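Local structure of endo-beta-N-acetylglucosaminidase F1 (Bacteroides thetaiotaomicron VPI-5482, 6TCV) at residues 202-206 with 217-223; 248-254 with 286-292; 269-273 with 315-320. The protein probably hydrolyses high-mannose N-glycans within their N,N'-diacetylchitobiose core, cutting between the two N-acetylglucosamine units, as other endo-beta-N-acetylglucosaminidases do. The protein carries 2 engineered substitutions. All coordinates share one frame; numbering follows the deposited sequence.

Overall arrangement
The three contacts step from the sugar-bearing mouth of a beta/alpha barrel to its helical outside. Interactions 1 and 2 have centres about 11 Å apart and share neighbouring strands, 198-209 and 243-249, joined at Asn-205 ND2 to Leu-249 O (3.1 Å). Both touch the same N-acetylglucosamine of the Man9GlcNAc2-Asn substrate, and their side chains bind several of its mannoses. Interaction 3 packs two helices behind them, its centre about 17 Å from that of interaction 1 and about 18 Å from that of interaction 2. Glu-271 OE2 of interaction 3 accepts from Val-217 N of interaction 1 at 2.9 Å, while Tyr-286 OH of interaction 2 lies 2.7 Å from Thr-316 OG1.

Interaction 1: 202-206 with 217-223; sequences FAANI and VQCNPNV. With MAN (alpha-D-mannopyranose), chain B; NAG (2-acetamido-2-deoxy-beta-D-glucopyranose), chain C; MAN (alpha-D-mannopyranose), chain D.
Asn-205 and Gln-218 are an antiparallel hydrogen-bonded pair in the beta hairpin of strands 198-209 and 214-218, at the sugar-binding end of the barrel. Gln-218 N reaches Asn-205 O at 2.8 Å and almost straight (171°); Asn-205 N returns a bond to Gln-218 O. Nearer the sugar the two chains part, and a water accepts from Asn-220 N while lying 2.8 Å from Ala-203 O. Into this fork fits a mannose (chain B). Its O3 donates to Asn-205 OD1 at 2.7 Å, and its O4 accepts from Asn-205 ND2 at 3.1 Å and donates to Ala-203 O, so both ends of one amide read adjacent hydroxyls. Asn-220 ND2 adds a bond to O3 of that mannose at 3.0 Å; Glu-175 and Asn-177 also bind the sugar. With CG lodged between its backbone N and carbonyl carbon (chi1 73°), Asn-220 can turn OD1 back as the N-cap of helix 221-228, accepting Val-223 N at 3.0 Å and, weakly, Asn-222 N. Next to these polar groups, Ala-204 CB nests among Val-217 CG1, Cys-219 SG and Val-223 CG1. Leu-246 of strand 243-249 also packs on Ala-204, and Phe-268 and Tyr-275 of helix 262-278 cover Val-217.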
loop_
_atom_site.group_PDB
_atom_site.type_symbol
_atom_site.label_atom_id
_atom_site.label_comp_id
_atom_site.label_asym_id
_atom_site.label_seq_id
_atom_site.Cartn_x
_atom_site.Cartn_y
_atom_site.Cartn_z
ATOM N N PHE A 202 -6.014 8.781 -7.451
ATOM C CA PHE A 202 -7.250 8.167 -7.966
ATOM C C PHE A 202 -7.665 8.959 -9.203
ATOM O O PHE A 202 -8.073 10.118 -9.107
ATOM C CB PHE A 202 -8.321 8.214 -6.877
ATOM C CG PHE A 202 -9.564 7.410 -7.209
ATOM C CD1 PHE A 202 -9.577 6.043 -6.964
ATOM C CD2 PHE A 202 -10.712 8.023 -7.659
ATOM C CE1 PHE A 202 -10.715 5.319 -7.233
ATOM C CE2 PHE A 202 -11.855 7.316 -7.930
ATOM C CZ PHE A 202 -11.867 5.969 -7.693
ATOM N N ALA A 203 -7.578 8.361 -10.393
ATOM C CA ALA A 203 -7.085 6.990 -10.677
ATOM C C ALA A 203 -6.627 6.877 -12.103
ATOM O O ALA A 203 -7.270 7.449 -13.018
ATOM C CB ALA A 203 -8.179 5.933 -10.466
ATOM N N ALA A 204 -5.574 6.086 -12.310
ATOM C CA ALA A 204 -5.305 5.515 -13.623
ATOM C C ALA A 204 -6.373 4.466 -13.900
ATOM O O ALA A 204 -7.070 3.988 -13.016
ATOM C CB ALA A 204 -3.914 4.857 -13.655
ATOM N N ASN A 205 -6.474 4.062 -15.155
ATOM C CA ASN A 205 -7.515 3.135 -15.575
ATOM C C ASN A 205 -6.959 1.863 -16.184
ATOM O O ASN A 205 -5.832 1.823 -16.675
ATOM C CB ASN A 205 -8.423 3.810 -16.581
ATOM C CG ASN A 205 -9.075 5.010 -16.009
ATOM O OD1 ASN A 205 -8.873 6.136 -16.444
ATOM N ND2 ASN A 205 -9.870 4.782 -14.988
ATOM N N ILE A 206 -7.771 0.806 -16.142
ATOM C CA ILE A 206 -7.584 -0.334 -17.044
ATOM C C ILE A 206 -8.498 -0.117 -18.244
ATOM O O ILE A 206 -9.706 0.161 -18.082
ATOM C CB ILE A 206 -7.801 -1.685 -16.358
ATOM C CG1 ILE A 206 -7.479 -2.801 -17.340
ATOM C CG2 ILE A 206 -9.201 -1.839 -15.755
ATOM C CD1 ILE A 206 -7.357 -4.192 -16.694
ATOM N N VAL A 217 -2.658 -0.230 -18.701
ATOM C CA VAL A 217 -2.851 0.936 -17.849
ATOM C C VAL A 217 -3.011 2.120 -18.787
ATOM O O VAL A 217 -2.150 2.389 -19.648
ATOM C CB VAL A 217 -1.635 1.123 -16.942
ATOM C CG1 VAL A 217 -1.738 2.397 -16.113
ATOM C CG2 VAL A 217 -1.456 -0.070 -16.048
ATOM N N GLN A 218 -4.102 2.850 -18.620
ATOM C CA GLN A 218 -4.397 4.023 -19.412
ATOM C C GLN A 218 -4.525 5.188 -18.453
ATOM O O GLN A 218 -5.403 5.188 -17.575
ATOM C CB GLN A 218 -5.697 3.795 -20.203
ATOM C CG GLN A 218 -6.092 5.013 -21.062
ATOM C CD GLN A 218 -7.381 4.815 -21.857
ATOM O OE1 GLN A 218 -7.426 3.968 -22.746
ATOM N NE2 GLN A 218 -8.388 5.616 -21.581
ATOM N N CYS A 219 -3.728 6.220 -18.675
ATOM C CA CYS A 219 -3.660 7.366 -17.771
ATOM C C CYS A 219 -4.286 8.546 -18.482
ATOM O O CYS A 219 -3.871 8.936 -19.583
ATOM C CB CYS A 219 -2.193 7.685 -17.455
ATOM S SG CYS A 219 -1.423 6.407 -16.421
ATOM N N ASN A 220 -5.288 9.139 -17.854
ATOM C CA ASN A 220 -5.895 10.359 -18.358
ATOM C C ASN A 220 -4.897 11.501 -18.250
ATOM O O ASN A 220 -3.826 11.368 -17.639
ATOM C CB ASN A 220 -7.250 10.636 -17.699
ATOM C CG ASN A 220 -7.128 11.090 -16.275
ATOM O OD1 ASN A 220 -6.324 11.976 -15.948
ATOM N ND2 ASN A 220 -8.037 10.614 -15.426
ATOM N N PRO A 221 -5.187 12.639 -18.860
ATOM C CA PRO A 221 -4.152 13.691 -18.876
ATOM C C PRO A 221 -3.748 14.206 -17.514
ATOM O O PRO A 221 -2.593 14.623 -17.320
ATOM C CB PRO A 221 -4.765 14.804 -19.735
ATOM C CG PRO A 221 -5.746 14.087 -20.626
ATOM C CD PRO A 221 -6.319 12.985 -19.745
ATOM N N ASN A 222 -4.623 14.164 -16.516
ATOM C CA ASN A 222 -4.264 14.604 -15.187
ATOM C C ASN A 222 -3.347 13.615 -14.492
ATOM O O ASN A 222 -2.357 14.009 -13.835
ATOM C CB ASN A 222 -5.539 14.812 -14.403
ATOM C CG ASN A 222 -6.438 15.841 -15.025
ATOM O OD1 ASN A 222 -6.020 16.953 -15.370
ATOM N ND2 ASN A 222 -7.668 15.436 -15.303
ATOM N N VAL A 223 -3.664 12.321 -14.577
ATOM C CA VAL A 223 -2.785 11.297 -14.041
ATOM C C VAL A 223 -1.425 11.353 -14.735
ATOM O O VAL A 223 -0.369 11.315 -14.082
ATOM C CB VAL A 223 -3.453 9.908 -14.153
ATOM C CG1 VAL A 223 -2.520 8.817 -13.734
ATOM C CG2 VAL A 223 -4.697 9.847 -13.316
HETATM C C1 MAN B . -13.247 9.764 -14.599
HETATM C C2 MAN B . -12.109 9.682 -15.609
HETATM C C3 MAN B . -11.194 8.534 -15.218
HETATM C C4 MAN B . -10.718 8.659 -13.776
HETATM C C5 MAN B . -11.894 8.845 -12.822
HETATM C C6 MAN B . -11.462 9.230 -11.421
HETATM O O2 MAN B . -11.440 10.963 -15.626
HETATM O O3 MAN B . -10.047 8.540 -16.069
HETATM O O4 MAN B . -10.071 7.452 -13.378
HETATM O O5 MAN B . -12.730 9.930 -13.293
HETATM O O6 MAN B . -12.621 9.455 -10.594
HETATM C C1 NAG C . -17.080 5.086 -5.384
HETATM C C2 NAG C . -15.722 5.167 -6.056
HETATM C C3 NAG C . -15.536 6.392 -6.953
HETATM C C4 NAG C . -16.701 7.350 -6.792
HETATM C C5 NAG C . -16.965 7.534 -5.310
HETATM C C6 NAG C . -18.010 8.595 -4.989
HETATM C C7 NAG C . -13.625 4.256 -5.141
HETATM C C8 NAG C . -12.672 4.288 -3.962
HETATM N N2 NAG C . -14.666 5.080 -5.062
HETATM O O3 NAG C . -15.441 5.974 -8.318
HETATM O O4 NAG C . -16.312 8.609 -7.366
HETATM O O5 NAG C . -17.454 6.306 -4.734
HETATM O O6 NAG C . -18.283 8.611 -3.626
HETATM O O7 NAG C . -13.466 3.503 -6.110
HETATM C C1 MAN D . -11.102 11.403 -16.938
HETATM C C2 MAN D . -10.404 12.753 -16.841
HETATM C C3 MAN D . -11.393 13.840 -16.429
HETATM C C4 MAN D . -12.589 13.841 -17.368
HETATM C C5 MAN D . -13.210 12.449 -17.337
HETATM C C6 MAN D . -14.369 12.305 -18.287
HETATM O O2 MAN D . -9.796 13.043 -18.109
HETATM O O3 MAN D . -10.715 15.084 -16.419
HETATM O O4 MAN D . -13.569 14.782 -16.935
HETATM O O5 MAN D . -12.234 11.496 -17.772
HETATM O O6 MAN D . -15.008 11.025 -18.092
HETATM O O HOH W 1 -6.599 7.744 -15.767
HETATM O O HOH W 2 -8.229 10.700 -12.213
HETATM O O HOH W 3 -8.200 7.233 -19.092
#

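Interaction 2: 248-254 with 286-292; sequences LLGNHDI and YADLYSN. Engineered in segment 286-292: Ala-287 (natural residue Asp), Leu-289 (natural residue Glu). With MAN (alpha-D-mannopyranose), chain E; MAN (alpha-D-mannopyranose), chain F; BMA (beta-D-mannopyranose), chain G; NAG (2-acetamido-2-deoxy-beta-D-glucopyranose), chain C.
Leu-248 and Tyr-286, then Leu-249 and Ala-287, pair in parallel within the beta-alpha-beta unit of strand 243-249, helix 262-278 and strand 283-287, and the loops that follow both strands stay together alongside the glycan. Backbone bonds run along this path: Ala-287 N to Leu-248 O (3.0 Å), His-252 N to Tyr-290 O (2.7 Å, the donor standing 41° above the carbonyl plane) and Asn-292 N to Asp-253 O (2.9 Å). Among apolar contacts, Leu-249 CD1 touches Ala-287 CB and Tyr-290 CE2; Ala-287 and Leu-289 are engineered, replacing Asp and Glu of what is probably the family's catalytic motif. Tyr-290 CB lies over the His-252 ring in a CH-pi contact, 3.8 Å from its centroid. With Tyr-290 CG anti to the carbonyl carbon (chi1 -48°), its ring runs beside that of His-252; the two, 22° from parallel, barely overlap. Sugars use both rings. The Tyr-290 face opposite Leu-289 CB carries mannose (chain E) C1, and Tyr-290 OH bonds the N-acetylglucosamine O3 at 2.7 Å. An alanine here is likely to deprive that mannose of its aromatic platform and leave O3 without this hydroxyl partner. His-252 NE2 holds mannose (chain E) O2 at 2.7 Å, and on the ring's other nitrogen one water joins His-252 ND1 (2.8 Å) to Asn-292 OD1 (2.6 Å).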
loop_
_atom_site.group_PDB
_atom_site.type_symbol
_atom_site.label_atom_id
_atom_site.label_comp_id
_atom_site.label_asym_id
_atom_site.label_seq_id
_atom_site.Cartn_x
_atom_site.Cartn_y
_atom_site.Cartn_z
ATOM N N LEU A 248 -5.867 2.251 -9.565
ATOM C CA LEU A 248 -6.379 1.666 -10.803
ATOM C C LEU A 248 -7.880 1.488 -10.659
ATOM O O LEU A 248 -8.366 1.037 -9.607
ATOM C CB LEU A 248 -5.704 0.319 -11.101
ATOM C CG LEU A 248 -4.585 0.327 -12.122
ATOM C CD1 LEU A 248 -5.065 0.788 -13.497
ATOM C CD2 LEU A 248 -3.398 1.145 -11.657
ATOM N N LEU A 249 -8.591 1.789 -11.734
ATOM C CA LEU A 249 -10.043 1.826 -11.734
ATOM C C LEU A 249 -10.523 1.375 -13.108
ATOM O O LEU A 249 -9.982 1.814 -14.131
ATOM C CB LEU A 249 -10.463 3.288 -11.426
ATOM C CG LEU A 249 -11.963 3.573 -11.362
ATOM C CD1 LEU A 249 -12.621 2.971 -10.155
ATOM C CD2 LEU A 249 -12.161 5.109 -11.392
ATOM N N GLY A 250 -11.608 0.601 -13.146
ATOM C CA GLY A 250 -12.246 0.243 -14.412
ATOM C C GLY A 250 -12.738 1.478 -15.128
ATOM O O GLY A 250 -12.873 2.551 -14.545
ATOM N N ASN A 251 -13.020 1.330 -16.427
ATOM C CA ASN A 251 -13.216 2.519 -17.243
ATOM C C ASN A 251 -13.998 2.246 -18.539
ATOM O O ASN A 251 -13.585 2.686 -19.630
ATOM C CB ASN A 251 -11.836 3.129 -17.562
ATOM C CG ASN A 251 -11.945 4.539 -18.053
ATOM O OD1 ASN A 251 -12.863 5.301 -17.664
ATOM N ND2 ASN A 251 -11.070 4.915 -18.926
ATOM N N HIS A 252 -15.136 1.537 -18.422
ATOM C CA HIS A 252 -16.193 1.535 -19.432
ATOM C C HIS A 252 -15.771 0.853 -20.728
ATOM O O HIS A 252 -16.260 1.220 -21.806
ATOM C CB HIS A 252 -16.653 2.976 -19.720
ATOM C CG HIS A 252 -16.966 3.764 -18.489
ATOM N ND1 HIS A 252 -18.161 3.612 -17.800
ATOM C CD2 HIS A 252 -16.245 4.690 -17.805
ATOM C CE1 HIS A 252 -18.148 4.413 -16.746
ATOM N NE2 HIS A 252 -17.001 5.073 -16.725
ATOM N N ASP A 253 -15.052 -0.262 -20.623
ATOM C CA ASP A 253 -14.862 -1.134 -21.788
ATOM C C ASP A 253 -14.807 -2.576 -21.294
ATOM O O ASP A 253 -15.103 -2.865 -20.125
ATOM C CB ASP A 253 -13.694 -0.678 -22.696
ATOM C CG ASP A 253 -12.312 -0.915 -22.141
ATOM O OD1 ASP A 253 -11.398 -0.217 -22.676
ATOM O OD2 ASP A 253 -12.085 -1.754 -21.269
ATOM N N ILE A 254 -14.423 -3.499 -22.184
ATOM C CA ILE A 254 -14.432 -4.928 -21.906
ATOM C C ILE A 254 -13.434 -5.368 -20.859
ATOM O O ILE A 254 -13.524 -6.497 -20.364
ATOM C CB ILE A 254 -14.212 -5.771 -23.193
ATOM C CG1 ILE A 254 -12.862 -5.396 -23.829
ATOM C CG2 ILE A 254 -15.433 -5.644 -24.122
ATOM C CD1 ILE A 254 -12.515 -6.273 -25.032
ATOM N N TYR A 286 -6.523 -1.240 -6.162
ATOM C CA TYR A 286 -7.451 -1.723 -7.186
ATOM C C TYR A 286 -8.888 -1.474 -6.747
ATOM O O TYR A 286 -9.315 -1.938 -5.677
ATOM C CB TYR A 286 -7.217 -3.216 -7.392
ATOM C CG TYR A 286 -5.916 -3.568 -8.095
ATOM C CD1 TYR A 286 -5.525 -2.951 -9.253
ATOM C CD2 TYR A 286 -5.078 -4.571 -7.578
ATOM C CE1 TYR A 286 -4.368 -3.316 -9.918
ATOM C CE2 TYR A 286 -3.900 -4.946 -8.245
ATOM C CZ TYR A 286 -3.572 -4.311 -9.423
ATOM O OH TYR A 286 -2.433 -4.664 -10.117
ATOM N N ALA A 287 -9.637 -0.813 -7.640
ATOM C CA ALA A 287 -11.048 -0.510 -7.461
ATOM C C ALA A 287 -11.831 -1.011 -8.673
ATOM O O ALA A 287 -11.720 -0.461 -9.792
ATOM C CB ALA A 287 -11.215 0.990 -7.239
ATOM N N ASP A 288 -12.596 -2.070 -8.448
ATOM C CA ASP A 288 -13.365 -2.737 -9.499
ATOM C C ASP A 288 -14.713 -2.069 -9.688
ATOM O O ASP A 288 -15.723 -2.506 -9.141
ATOM C CB ASP A 288 -13.560 -4.221 -9.199
ATOM C CG ASP A 288 -14.457 -4.907 -10.224
ATOM O OD1 ASP A 288 -14.402 -4.532 -11.433
ATOM O OD2 ASP A 288 -15.187 -5.841 -9.859
ATOM N N LEU A 289 -14.703 -0.951 -10.421
ATOM C CA LEU A 289 -15.899 -0.211 -10.819
ATOM C C LEU A 289 -15.797 0.181 -12.278
ATOM O O LEU A 289 -14.717 0.381 -12.802
ATOM C CB LEU A 289 -16.118 1.086 -9.980
ATOM C CG LEU A 289 -16.411 0.859 -8.518
ATOM C CD1 LEU A 289 -15.172 0.790 -7.683
ATOM C CD2 LEU A 289 -17.299 1.964 -7.963
ATOM N N TYR A 290 -16.947 0.264 -12.928
ATOM C CA TYR A 290 -17.165 0.994 -14.187
ATOM C C TYR A 290 -16.774 0.136 -15.395
ATOM O O TYR A 290 -16.863 0.622 -16.535
ATOM C CB TYR A 290 -16.502 2.408 -14.330
ATOM C CG TYR A 290 -16.815 3.211 -13.072
ATOM C CD1 TYR A 290 -18.143 3.456 -12.682
ATOM C CD2 TYR A 290 -15.806 3.779 -12.323
ATOM C CE1 TYR A 290 -18.427 4.110 -11.480
ATOM C CE2 TYR A 290 -16.109 4.470 -11.164
ATOM C CZ TYR A 290 -17.391 4.616 -10.756
ATOM O OH TYR A 290 -17.669 5.268 -9.572
ATOM N N SER A 291 -16.363 -1.122 -15.207
ATOM C CA SER A 291 -16.078 -1.962 -16.365
ATOM C C SER A 291 -17.405 -2.461 -16.949
ATOM O O SER A 291 -18.426 -2.658 -16.240
ATOM C CB SER A 291 -15.205 -3.143 -15.938
ATOM O OG SER A 291 -13.899 -2.715 -15.567
ATOM N N ASN A 292 -17.359 -2.766 -18.250
ATOM C CA ASN A 292 -18.475 -3.397 -18.938
ATOM C C ASN A 292 -18.264 -4.896 -18.975
ATOM O O ASN A 292 -17.243 -5.405 -18.507
ATOM C CB ASN A 292 -18.667 -2.798 -20.337
ATOM C CG ASN A 292 -18.974 -1.321 -20.309
ATOM O OD1 ASN A 292 -19.510 -0.816 -19.311
ATOM N ND2 ASN A 292 -18.739 -0.651 -21.399
HETATM C C1 MAN E . -17.161 7.241 -13.218
HETATM C C2 MAN E . -15.726 7.280 -13.722
HETATM C C3 MAN E . -15.400 8.683 -14.213
HETATM C C4 MAN E . -16.357 9.094 -15.315
HETATM C C5 MAN E . -17.799 8.930 -14.825
HETATM C C6 MAN E . -18.804 9.182 -15.922
HETATM O O2 MAN E . -15.583 6.344 -14.775
HETATM O O3 MAN E . -14.063 8.632 -14.752
HETATM O O4 MAN E . -16.169 10.431 -15.767
HETATM O O5 MAN E . -18.029 7.607 -14.291
HETATM O O6 MAN E . -18.526 8.273 -16.997
HETATM C C1 MAN F . -19.400 8.329 -18.093
HETATM C C2 MAN F . -18.916 7.271 -19.071
HETATM C C3 MAN F . -17.570 7.657 -19.666
HETATM C C4 MAN F . -17.656 9.053 -20.258
HETATM C C5 MAN F . -18.144 10.035 -19.200
HETATM C C6 MAN F . -18.302 11.443 -19.731
HETATM O O2 MAN F . -19.818 7.115 -20.163
HETATM O O3 MAN F . -17.178 6.734 -20.688
HETATM O O4 MAN F . -16.363 9.506 -20.646
HETATM O O5 MAN F . -19.415 9.610 -18.691
HETATM O O6 MAN F . -18.882 12.277 -18.753
HETATM C C1 BMA G . -17.263 9.218 -8.203
HETATM C C2 BMA G . -16.810 10.632 -8.517
HETATM C C3 BMA G . -17.794 11.302 -9.456
HETATM C C4 BMA G . -18.079 10.421 -10.669
HETATM C C5 BMA G . -18.422 8.990 -10.249
HETATM C C6 BMA G . -18.524 8.031 -11.407
HETATM O O2 BMA G . -15.539 10.540 -9.188
HETATM O O3 BMA G . -17.317 12.541 -9.982
HETATM O O4 BMA G . -19.203 10.898 -11.420
HETATM O O5 BMA G . -17.379 8.472 -9.396
HETATM O O6 BMA G . -17.272 8.114 -12.141
HETATM C C1 NAG C . -17.080 5.086 -5.384
HETATM C C2 NAG C . -15.722 5.167 -6.056
HETATM C C3 NAG C . -15.536 6.392 -6.953
HETATM C C4 NAG C . -16.701 7.350 -6.792
HETATM C C5 NAG C . -16.965 7.534 -5.310
HETATM C C6 NAG C . -18.010 8.595 -4.989
HETATM C C7 NAG C . -13.625 4.256 -5.141
HETATM C C8 NAG C . -12.672 4.288 -3.962
HETATM N N2 NAG C . -14.666 5.080 -5.062
HETATM O O3 NAG C . -15.441 5.974 -8.318
HETATM O O4 NAG C . -16.312 8.609 -7.366
HETATM O O5 NAG C . -17.454 6.306 -4.734
HETATM O O6 NAG C . -18.283 8.611 -3.626
HETATM O O7 NAG C . -13.466 3.503 -6.110
HETATM O O HOH W 4 -19.967 1.692 -18.600
#

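Interaction 3: 269-273 with 315-320; sequences AREVA and ETKQAM
Ala-269 and Ala-273 press their methyls against helix 306-319, Ala-269 CB lying 3.4 Å from Thr-316 OG1 and Ala-273 CB 3.7 Å from Ala-319 CB. Ala-269 CB also meets the backbone of Glu-315 and Thr-316, so with methyls at these points the local helix axes can come within 8.3 Å, crossing at -43°. Met-320, the first residue to leave the helical conformation, closes the end of the contact where helix 306-319 stops: CG sits between the backbone N and the carbonyl carbon (chi1 56°), and the chain runs extended from there, so SD comes to 3.9 Å from Ala-273 CA and CE reaches Val-272 CG1. Where the contact reaches Arg-270, which is exposed, a salt bridge joins Arg-270 NH2 to Glu-315 OE1, long at 3.6 Å, with the guanidinium and carboxylate planes 74° apart. One water, in the plane of the guanidinium, bridges the two; it accepts from Arg-270 NE at 3.0 Å and donates to both Glu-315 OE1 and Glu-315 O. Further out, Arg-311 pairs with Glu-315 OE2, which probably steadies the carboxylate and shares its charge between two arginines. Thr-316 OG1 is hydrogen-bonded to Leu-312 O one turn earlier and to Tyr-286 OH, which together probably fix the hydroxyl that Ala-269 touches. Val-284 of strand 283-287 touches Val-272, Thr-316 and Met-320, so both helices rest on the same barrel strand, while Gln-318 O is hydrogen-bonded to His-78 at the end of helix 68-78.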
loop_
_atom_site.group_PDB
_atom_site.type_symbol
_atom_site.label_atom_id
_atom_site.label_comp_id
_atom_site.label_asym_id
_atom_site.label_seq_id
_atom_site.Cartn_x
_atom_site.Cartn_y
_atom_site.Cartn_z
ATOM N N ALA A 269 -0.578 -7.301 -14.095
ATOM C CA ALA A 269 0.148 -7.135 -12.838
ATOM C C ALA A 269 1.573 -6.677 -13.084
ATOM O O ALA A 269 2.081 -5.783 -12.385
ATOM C CB ALA A 269 0.187 -8.475 -12.122
ATOM N N ARG A 270 2.228 -7.253 -14.087
ATOM C CA ARG A 270 3.606 -6.906 -14.410
ATOM C C ARG A 270 3.700 -5.491 -14.974
ATOM O O ARG A 270 4.663 -4.782 -14.693
ATOM C CB ARG A 270 4.210 -7.989 -15.319
ATOM C CG ARG A 270 4.320 -9.291 -14.522
ATOM C CD ARG A 270 4.455 -10.542 -15.346
ATOM N NE ARG A 270 4.161 -11.672 -14.428
ATOM C CZ ARG A 270 4.193 -12.944 -14.759
ATOM N NH1 ARG A 270 4.519 -13.280 -15.984
ATOM N NH2 ARG A 270 3.911 -13.888 -13.864
ATOM N N GLU A 271 2.666 -5.046 -15.707
ATOM C CA GLU A 271 2.625 -3.654 -16.174
ATOM C C GLU A 271 2.446 -2.678 -15.017
ATOM O O GLU A 271 3.121 -1.635 -14.969
ATOM C CB GLU A 271 1.514 -3.515 -17.215
ATOM C CG GLU A 271 1.516 -2.169 -17.883
ATOM C CD GLU A 271 0.685 -2.131 -19.119
ATOM O OE1 GLU A 271 0.873 -3.048 -19.984
ATOM O OE2 GLU A 271 0.012 -1.115 -19.381
ATOM N N VAL A 272 1.554 -3.011 -14.080
ATOM C CA VAL A 272 1.386 -2.166 -12.910
ATOM C C VAL A 272 2.696 -2.068 -12.130
ATOM O O VAL A 272 3.088 -0.974 -11.701
ATOM C CB VAL A 272 0.241 -2.704 -12.049
ATOM C CG1 VAL A 272 0.210 -2.050 -10.656
ATOM C CG2 VAL A 272 -1.093 -2.511 -12.741
ATOM N N ALA A 273 3.389 -3.188 -11.910
ATOM C CA ALA A 273 4.651 -3.144 -11.206
ATOM C C ALA A 273 5.639 -2.283 -11.954
ATOM O O ALA A 273 6.462 -1.592 -11.340
ATOM C CB ALA A 273 5.177 -4.566 -10.990
ATOM N N GLU A 315 -0.614 -11.927 -8.373
ATOM C CA GLU A 315 0.427 -11.712 -9.364
ATOM C C GLU A 315 1.057 -10.346 -9.210
ATOM O O GLU A 315 2.247 -10.188 -9.475
ATOM C CB GLU A 315 -0.118 -11.910 -10.793
ATOM C CG GLU A 315 -0.609 -13.306 -11.080
ATOM C CD GLU A 315 0.451 -14.382 -11.050
ATOM O OE1 GLU A 315 1.688 -14.050 -11.093
ATOM O OE2 GLU A 315 0.064 -15.575 -11.000
ATOM N N THR A 316 0.289 -9.347 -8.800
ATOM C CA THR A 316 0.870 -8.030 -8.588
ATOM C C THR A 316 1.857 -8.065 -7.429
ATOM O O THR A 316 2.978 -7.559 -7.560
ATOM C CB THR A 316 -0.226 -7.001 -8.320
ATOM O OG1 THR A 316 -1.173 -6.950 -9.398
ATOM C CG2 THR A 316 0.350 -5.617 -8.195
ATOM N N LYS A 317 1.515 -8.735 -6.325
ATOM C CA LYS A 317 2.467 -8.826 -5.220
ATOM C C LYS A 317 3.708 -9.584 -5.645
ATOM O O LYS A 317 4.820 -9.212 -5.268
ATOM C CB LYS A 317 1.800 -9.484 -4.024
ATOM C CG LYS A 317 2.595 -9.406 -2.734
ATOM C CD LYS A 317 2.622 -8.039 -2.167
ATOM C CE LYS A 317 3.361 -7.983 -0.821
ATOM N NZ LYS A 317 3.371 -6.603 -0.309
ATOM N N GLN A 318 3.561 -10.662 -6.413
ATOM C CA GLN A 318 4.730 -11.397 -6.870
ATOM C C GLN A 318 5.678 -10.515 -7.662
ATOM O O GLN A 318 6.890 -10.724 -7.602
ATOM C CB GLN A 318 4.315 -12.606 -7.701
ATOM C CG GLN A 318 3.495 -13.659 -6.986
ATOM C CD GLN A 318 3.795 -13.781 -5.504
ATOM O OE1 GLN A 318 4.879 -14.199 -5.126
ATOM N NE2 GLN A 318 2.833 -13.420 -4.662
ATOM N N ALA A 319 5.151 -9.557 -8.414
ATOM C CA ALA A 319 5.948 -8.695 -9.283
ATOM C C ALA A 319 6.522 -7.505 -8.531
ATOM O O ALA A 319 7.507 -6.924 -8.985
ATOM C CB ALA A 319 5.096 -8.218 -10.468
ATOM N N MET A 320 5.946 -7.123 -7.392
ATOM C CA MET A 320 6.465 -6.028 -6.553
ATOM C C MET A 320 6.289 -6.410 -5.085
ATOM O O MET A 320 5.533 -5.775 -4.329
ATOM C CB MET A 320 5.857 -4.657 -6.888
ATOM C CG MET A 320 4.357 -4.515 -6.841
ATOM S SD MET A 320 3.917 -2.846 -7.434
ATOM C CE MET A 320 2.176 -2.738 -6.979
HETATM O O HOH W 5 3.424 -11.759 -11.475
#